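Side-chain contacts in Iron(III) ABC transporter, periplasmic iron-compound-binding protein (Vibrio cholerae, PDB 3TEF), which probably captures iron-loaded catecholate siderophores in the periplasm and hands them to an ABC transporter for uptake: residues 74-79 with 97-102; 161-164 with 169-172. All blocks are in the same frame, centred on the assembly; numbering follows the deposited sequence.

Interaction 1 (74-79 with 97-102) comes first along the chain and is complete before interaction 2 (161-164 with 169-172) begins. Their centres are about 37 Å apart, on opposite sides of the chain's centre, and their nearest atoms are about 24 Å apart. The first joins helices 72-77 and 93-99 beside the four-stranded parallel sheet of the N-terminal lobe. The second is a hairpin in the mixed sheet of the C-terminal lobe. Helix 131-154 lies between them in sequence, consistent with the long helix that links the two lobes in this class of binding protein. Each contact therefore lies within its own lobe, the first near the surface and the second buried, and neither bridges the two.

Interaction 1 of 2, residues 74-79 with 97-102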
ATOM      1  N   THR A  74       3.068  -0.870 -25.938  1.00 27.33           N
ATOM      2  CA  THR A  74       1.683  -0.426 -25.851  1.00 29.09           C
ATOM      3  C   THR A  74       1.613   0.967 -25.239  1.00 28.58           C
ATOM      4  O   THR A  74       0.863   1.820 -25.702  1.00 24.93           O
ATOM      5  CB  THR A  74       0.825  -1.405 -25.035  1.00 31.77           C
ATOM      6  OG1 THR A  74       0.769  -2.659 -25.724  1.00 36.87           O
ATOM      7  CG2 THR A  74      -0.593  -0.861 -24.865  1.00 33.08           C
ATOM      8  N   ILE A  75       2.411   1.200 -24.202  1.00 25.21           N
ATOM      9  CA  ILE A  75       2.427   2.507 -23.561  1.00 24.64           C
ATOM     10  C   ILE A  75       2.771   3.603 -24.575  1.00 25.58           C
ATOM     11  O   ILE A  75       2.128   4.657 -24.613  1.00 24.51           O
ATOM     12  CB  ILE A  75       3.390   2.516 -22.361  1.00 23.47           C
ATOM     13  CG1 ILE A  75       2.866   1.541 -21.296  1.00 26.16           C
ATOM     14  CG2 ILE A  75       3.545   3.935 -21.800  1.00 24.15           C
ATOM     15  CD1 ILE A  75       3.738   1.386 -20.066  1.00 24.11           C
ATOM     16  N   TYR A  76       3.782   3.350 -25.403  1.00 25.32           N
ATOM     17  CA  TYR A  76       4.180   4.326 -26.413  1.00 26.32           C
ATOM     18  C   TYR A  76       3.035   4.598 -27.383  1.00 27.36           C
ATOM     19  O   TYR A  76       2.773   5.744 -27.748  1.00 28.01           O
ATOM     20  CB  TYR A  76       5.410   3.848 -27.187  1.00 26.11           C
ATOM     21  CG  TYR A  76       5.852   4.836 -28.241  1.00 27.24           C
ATOM     22  CD1 TYR A  76       6.562   5.976 -27.893  1.00 28.90           C
ATOM     23  CD2 TYR A  76       5.544   4.640 -29.580  1.00 31.09           C
ATOM     24  CE1 TYR A  76       6.962   6.894 -28.854  1.00 29.63           C
ATOM     25  CE2 TYR A  76       5.935   5.556 -30.548  1.00 30.87           C
ATOM     26  CZ  TYR A  76       6.638   6.678 -30.180  1.00 33.35           C
ATOM     27  OH  TYR A  76       7.037   7.586 -31.140  1.00 36.84           O
ATOM     28  N   THR A  77       2.351   3.535 -27.781  1.00 27.13           N
ATOM     29  CA  THR A  77       1.221   3.639 -28.700  1.00 27.91           C
ATOM     30  C   THR A  77       0.089   4.498 -28.131  1.00 32.28           C
ATOM     31  O   THR A  77      -0.605   5.197 -28.872  1.00 31.26           O
ATOM     32  CB  THR A  77       0.679   2.250 -29.041  1.00 32.40           C
ATOM     33  OG1 THR A  77       1.695   1.500 -29.723  1.00 37.63           O
ATOM     34  CG2 THR A  77      -0.545   2.356 -29.931  1.00 41.24           C
ATOM     35  N   GLN A  78      -0.082   4.454 -26.813  1.00 25.86           N
ATOM     36  CA  GLN A  78      -1.133   5.223 -26.152  1.00 28.22           C
ATOM     37  C   GLN A  78      -0.866   6.728 -26.049  1.00 27.35           C
ATOM     38  O   GLN A  78      -1.742   7.483 -25.640  1.00 29.02           O
ATOM     39  CB  GLN A  78      -1.439   4.630 -24.770  1.00 26.97           C
ATOM     40  CG  GLN A  78      -2.012   3.235 -24.834  1.00 25.98           C
ATOM     41  CD  GLN A  78      -3.390   3.224 -25.466  1.00 32.39           C
ATOM     42  OE1 GLN A  78      -4.297   3.907 -24.992  1.00 39.30           O
ATOM     43  NE2 GLN A  78      -3.548   2.475 -26.548  1.00 34.49           N
ATOM     44  N   LYS A  79       0.348   7.166 -26.396  1.00 25.92           N
ATOM     45  CA  LYS A  79       0.687   8.589 -26.388  1.00 29.02           C
ATOM     46  C   LYS A  79       0.330   9.273 -25.072  1.00 26.84           C
ATOM     47  O   LYS A  79      -0.428  10.246 -25.047  1.00 28.42           O
ATOM     48  CB  LYS A  79      -0.011   9.313 -27.535  1.00 32.39           C
ATOM     49  CG  LYS A  79       0.311   8.760 -28.907  1.00 38.99           C
ATOM     50  CD  LYS A  79      -0.586   9.396 -29.955  1.00 43.71           C
ATOM     51  CE  LYS A  79      -0.537   8.636 -31.272  1.00 47.72           C
ATOM     52  NZ  LYS A  79      -1.692   8.991 -32.145  1.00 51.70           N
ATOM     53  N   SER A  97      10.515   7.059 -18.464  1.00 22.79           N
ATOM     54  CA  SER A  97      10.689   8.509 -18.454  1.00 24.12           C
ATOM     55  C   SER A  97      11.027   9.043 -19.852  1.00 24.35           C
ATOM     56  O   SER A  97      10.816  10.221 -20.142  1.00 27.66           O
ATOM     57  CB  SER A  97      11.741   8.952 -17.416  1.00 23.71           C
ATOM     58  OG  SER A  97      13.039   8.467 -17.745  1.00 27.25           O
ATOM     59  N   LYS A  98      11.525   8.170 -20.723  1.00 23.87           N
ATOM     60  CA  LYS A  98      11.811   8.568 -22.095  1.00 27.00           C
ATOM     61  C   LYS A  98      10.535   8.803 -22.880  1.00 26.16           C
ATOM     62  O   LYS A  98      10.493   9.649 -23.778  1.00 29.02           O
ATOM     63  CB  LYS A  98      12.656   7.509 -22.805  1.00 26.32           C
ATOM     64  CG  LYS A  98      14.075   7.433 -22.294  1.00 28.14           C
ATOM     65  CD  LYS A  98      14.894   6.497 -23.168  1.00 26.83           C
ATOM     66  CE  LYS A  98      14.323   5.090 -23.146  1.00 29.28           C
ATOM     67  NZ  LYS A  98      15.131   4.169 -24.003  1.00 32.53           N
ATOM     68  N   ILE A  99       9.493   8.045 -22.536  1.00 24.21           N
ATOM     69  CA  ILE A  99       8.259   8.025 -23.308  1.00 25.89           C
ATOM     70  C   ILE A  99       7.382   9.216 -22.973  1.00 27.18           C
ATOM     71  O   ILE A  99       6.790   9.833 -23.864  1.00 28.37           O
ATOM     72  CB  ILE A  99       7.463   6.715 -23.058  1.00 23.18           C
ATOM     73  CG1 ILE A  99       8.264   5.508 -23.548  1.00 25.87           C
ATOM     74  CG2 ILE A  99       6.091   6.757 -23.748  1.00 26.78           C
ATOM     75  CD1 ILE A  99       7.567   4.180 -23.301  1.00 26.22           C
ATOM     76  N   ALA A 100       7.310   9.540 -21.684  1.00 23.48           N
ATOM     77  CA  ALA A 100       6.517  10.669 -21.226  1.00 21.62           C
ATOM     78  C   ALA A 100       6.882  10.961 -19.789  1.00 21.67           C
ATOM     79  O   ALA A 100       7.453  10.115 -19.109  1.00 24.19           O
ATOM     80  CB  ALA A 100       5.023  10.344 -21.346  1.00 25.35           C
ATOM     81  N   PRO A 101       6.550  12.161 -19.312  1.00 21.42           N
ATOM     82  CA  PRO A 101       6.776  12.450 -17.897  1.00 20.68           C
ATOM     83  C   PRO A 101       6.187  11.332 -17.054  1.00 22.67           C
ATOM     84  O   PRO A 101       5.022  10.936 -17.243  1.00 23.49           O
ATOM     85  CB  PRO A 101       6.019  13.760 -17.686  1.00 24.95           C
ATOM     86  CG  PRO A 101       6.080  14.416 -19.039  1.00 26.95           C
ATOM     87  CD  PRO A 101       5.915  13.287 -20.013  1.00 25.53           C
ATOM     88  N   THR A 102       6.997  10.833 -16.131  1.00 22.47           N
ATOM     89  CA  THR A 102       6.627   9.697 -15.295  1.00 22.37           C
ATOM     90  C   THR A 102       6.808  10.076 -13.825  1.00 23.45           C
ATOM     91  O   THR A 102       7.773  10.750 -13.453  1.00 21.37           O
ATOM     92  CB  THR A 102       7.501   8.465 -15.644  1.00 22.56           C
ATOM     93  OG1 THR A 102       7.288   8.109 -17.018  1.00 22.62           O
ATOM     94  CG2 THR A 102       7.162   7.284 -14.755  1.00 21.36           C
TER
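Ile99 meets Ile75 and Tyr76 where the end of helix 93-99 reaches helix 72-77 in the N-terminal α/β lobe. Helix 72-77 leads into strand 82-85, and helix 93-99 is the crossover of the β-α-β unit that runs on to strand 102-104. The contact is small and wholly apolar, with no hydrogen bond across it. Ile99 CG2 does most of the touching: it lies 4.1 Å from Tyr76 CA and 4.2 Å from Tyr76 CD1, meeting the tyrosine at its ring edge, near the ring plane. Branch meets branch at Ile75, whose CG2 is 4.3 Å from Ile99 CG2. With Ile99 CG1 anti to the carbonyl carbon (chi1 -64°) and the branch extended, Ile99 CD1 also comes to 4.3 Å from Ile75 CG2, facing it from the same side as Ile99 CG2.

Further in, Ile75 is buried against the loop residues Ala64, Pro70 and Pro80 and against Ile83 of strand 82-85, while Tyr76 lies on the exposed side. After Ile99 the chain straightens at Ala100, whose methyl packs on Ile83, and Pro101 pairs its backbone with the same residue. Thr102 OG1 then turns back to donate to Ala100 O at 2.9 Å, 31° out of the carbonyl plane.

Interaction 2 of 2, residues 161-164 with 169-172; sequences LVMS and LTTF
An antiparallel β-hairpin of the C-terminal lobe pairs strand 158-165 with strand 168-172. Met163 and Thr170 form a hydrogen-bonded pair, Met163 N to Thr170 O at 2.8 Å and Thr170 N to Met163 O at 2.9 Å. Toward Phe172 the ladder slackens: Phe172 N reaches Leu161 O only weakly, and Thr171 OG1 supplies a firmer bond to that oxygen, 2.9 Å long and 27° out of the carbonyl plane. A chi1 of -169° swings Thr171 OG1 away from its own N and toward Leu161 O. A water bridges Leu161 N and Phe172 O here; another joins Thr170 OG1, at 2.8 Å, to Met163 O by a weaker bond.

Leu161, Met163 and Phe172 share one face. Leu161 CD1 approaches Phe172 CD2 at 4.0 Å and Met163 CB approaches Phe172 CE2 at 3.9 Å, both obliquely to the ring, while Met163 SD makes an oblique Met-aromatic contact. On the other face Leu169 CD2 touches Ser164 CB at 3.7 Å and, further off, Val162 CG1.

Phe178 meets the Phe172 ring edge-to-face. Helix 205-211 packs on Val162, Leu169 and Thr171, and strand 215-220 extends the sheet through backbone bonds of Val162 and Ser164.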
ATOM      1  N   LEU A 161       3.720  -7.747  13.400  1.00 24.47           N
ATOM      2  CA  LEU A 161       3.159  -7.818  12.058  1.00 25.97           C
ATOM      3  C   LEU A 161       3.745  -9.059  11.406  1.00 22.95           C
ATOM      4  O   LEU A 161       4.955  -9.181  11.305  1.00 23.73           O
ATOM      5  CB  LEU A 161       3.536  -6.565  11.259  1.00 26.02           C
ATOM      6  CG  LEU A 161       2.915  -6.288   9.879  1.00 25.93           C
ATOM      7  CD1 LEU A 161       3.313  -7.344   8.829  1.00 27.01           C
ATOM      8  CD2 LEU A 161       1.406  -6.145   9.946  1.00 26.35           C
ATOM      9  N   VAL A 162       2.881  -9.981  10.997  1.00 19.79           N
ATOM     10  CA  VAL A 162       3.328 -11.228  10.386  1.00 22.12           C
ATOM     11  C   VAL A 162       2.710 -11.365   9.014  1.00 20.06           C
ATOM     12  O   VAL A 162       1.502 -11.209   8.857  1.00 22.63           O
ATOM     13  CB  VAL A 162       2.942 -12.453  11.236  1.00 24.65           C
ATOM     14  CG1 VAL A 162       3.405 -13.747  10.556  1.00 27.26           C
ATOM     15  CG2 VAL A 162       3.554 -12.347  12.620  1.00 23.58           C
ATOM     16  N   MET A 163       3.538 -11.669   8.021  1.00 22.61           N
ATOM     17  CA  MET A 163       3.024 -11.982   6.696  1.00 21.79           C
ATOM     18  C   MET A 163       3.169 -13.474   6.469  1.00 23.14           C
ATOM     19  O   MET A 163       4.142 -14.070   6.906  1.00 23.10           O
ATOM     20  CB  MET A 163       3.794 -11.216   5.622  1.00 21.05           C
ATOM     21  CG  MET A 163       3.314 -11.536   4.220  1.00 28.74           C
ATOM     22  SD  MET A 163       3.973 -10.376   3.030  1.00 39.26           S
ATOM     23  CE  MET A 163       2.483  -9.551   2.539  1.00 35.32           C
ATOM     24  N   SER A 164       2.185 -14.074   5.812  1.00 22.54           N
ATOM     25  CA  SER A 164       2.234 -15.492   5.466  1.00 24.20           C
ATOM     26  C   SER A 164       2.169 -15.644   3.953  1.00 28.53           C
ATOM     27  O   SER A 164       1.305 -15.066   3.296  1.00 26.78           O
ATOM     28  CB  SER A 164       1.089 -16.254   6.131  1.00 28.31           C
ATOM     29  OG  SER A 164       1.015 -17.600   5.679  1.00 30.34           O
ATOM     30  N   LEU A 169       6.456 -17.649   7.079  1.00 24.99           N
ATOM     31  CA  LEU A 169       6.038 -16.555   7.954  1.00 23.84           C
ATOM     32  C   LEU A 169       7.198 -15.573   8.035  1.00 24.65           C
ATOM     33  O   LEU A 169       8.327 -15.973   8.290  1.00 22.97           O
ATOM     34  CB  LEU A 169       5.729 -17.073   9.358  1.00 21.87           C
ATOM     35  CG  LEU A 169       4.563 -18.049   9.474  1.00 28.01           C
ATOM     36  CD1 LEU A 169       4.331 -18.406  10.934  1.00 32.07           C
ATOM     37  CD2 LEU A 169       3.316 -17.436   8.863  1.00 33.52           C
ATOM     38  N   THR A 170       6.916 -14.294   7.812  1.00 25.31           N
ATOM     39  CA  THR A 170       7.929 -13.250   7.937  1.00 23.11           C
ATOM     40  C   THR A 170       7.391 -12.126   8.807  1.00 23.13           C
ATOM     41  O   THR A 170       6.176 -11.971   8.959  1.00 23.36           O
ATOM     42  CB  THR A 170       8.342 -12.684   6.564  1.00 25.94           C
ATOM     43  OG1 THR A 170       7.176 -12.264   5.849  1.00 26.40           O
ATOM     44  CG2 THR A 170       9.076 -13.747   5.737  1.00 26.59           C
ATOM     45  N   THR A 171       8.303 -11.366   9.406  1.00 23.78           N
ATOM     46  CA  THR A 171       7.905 -10.246  10.244  1.00 24.96           C
ATOM     47  C   THR A 171       8.547  -8.945   9.754  1.00 24.97           C
ATOM     48  O   THR A 171       9.614  -8.950   9.133  1.00 25.54           O
ATOM     49  CB  THR A 171       8.211 -10.506  11.734  1.00 26.82           C
ATOM     50  OG1 THR A 171       7.573  -9.501  12.540  1.00 28.87           O
ATOM     51  CG2 THR A 171       9.711 -10.498  12.003  1.00 31.75           C
ATOM     52  N   PHE A 172       7.863  -7.837  10.019  1.00 25.40           N
ATOM     53  CA  PHE A 172       8.265  -6.521   9.552  1.00 26.01           C
ATOM     54  C   PHE A 172       8.098  -5.565  10.721  1.00 27.11           C
ATOM     55  O   PHE A 172       7.172  -5.728  11.515  1.00 29.39           O
ATOM     56  CB  PHE A 172       7.329  -6.062   8.433  1.00 26.96           C
ATOM     57  CG  PHE A 172       7.438  -6.865   7.166  1.00 26.34           C
ATOM     58  CD1 PHE A 172       8.131  -6.363   6.080  1.00 29.05           C
ATOM     59  CD2 PHE A 172       6.826  -8.108   7.049  1.00 28.20           C
ATOM     60  CE1 PHE A 172       8.230  -7.083   4.906  1.00 31.92           C
ATOM     61  CE2 PHE A 172       6.927  -8.840   5.870  1.00 27.25           C
ATOM     62  CZ  PHE A 172       7.627  -8.323   4.800  1.00 28.53           C
TER
HETATM   63  O   HOH W   1       6.390  -6.692  13.910  1.00 30.74           O
HETATM   64  O   HOH W   2       5.882 -14.274   4.382  1.00 27.39           O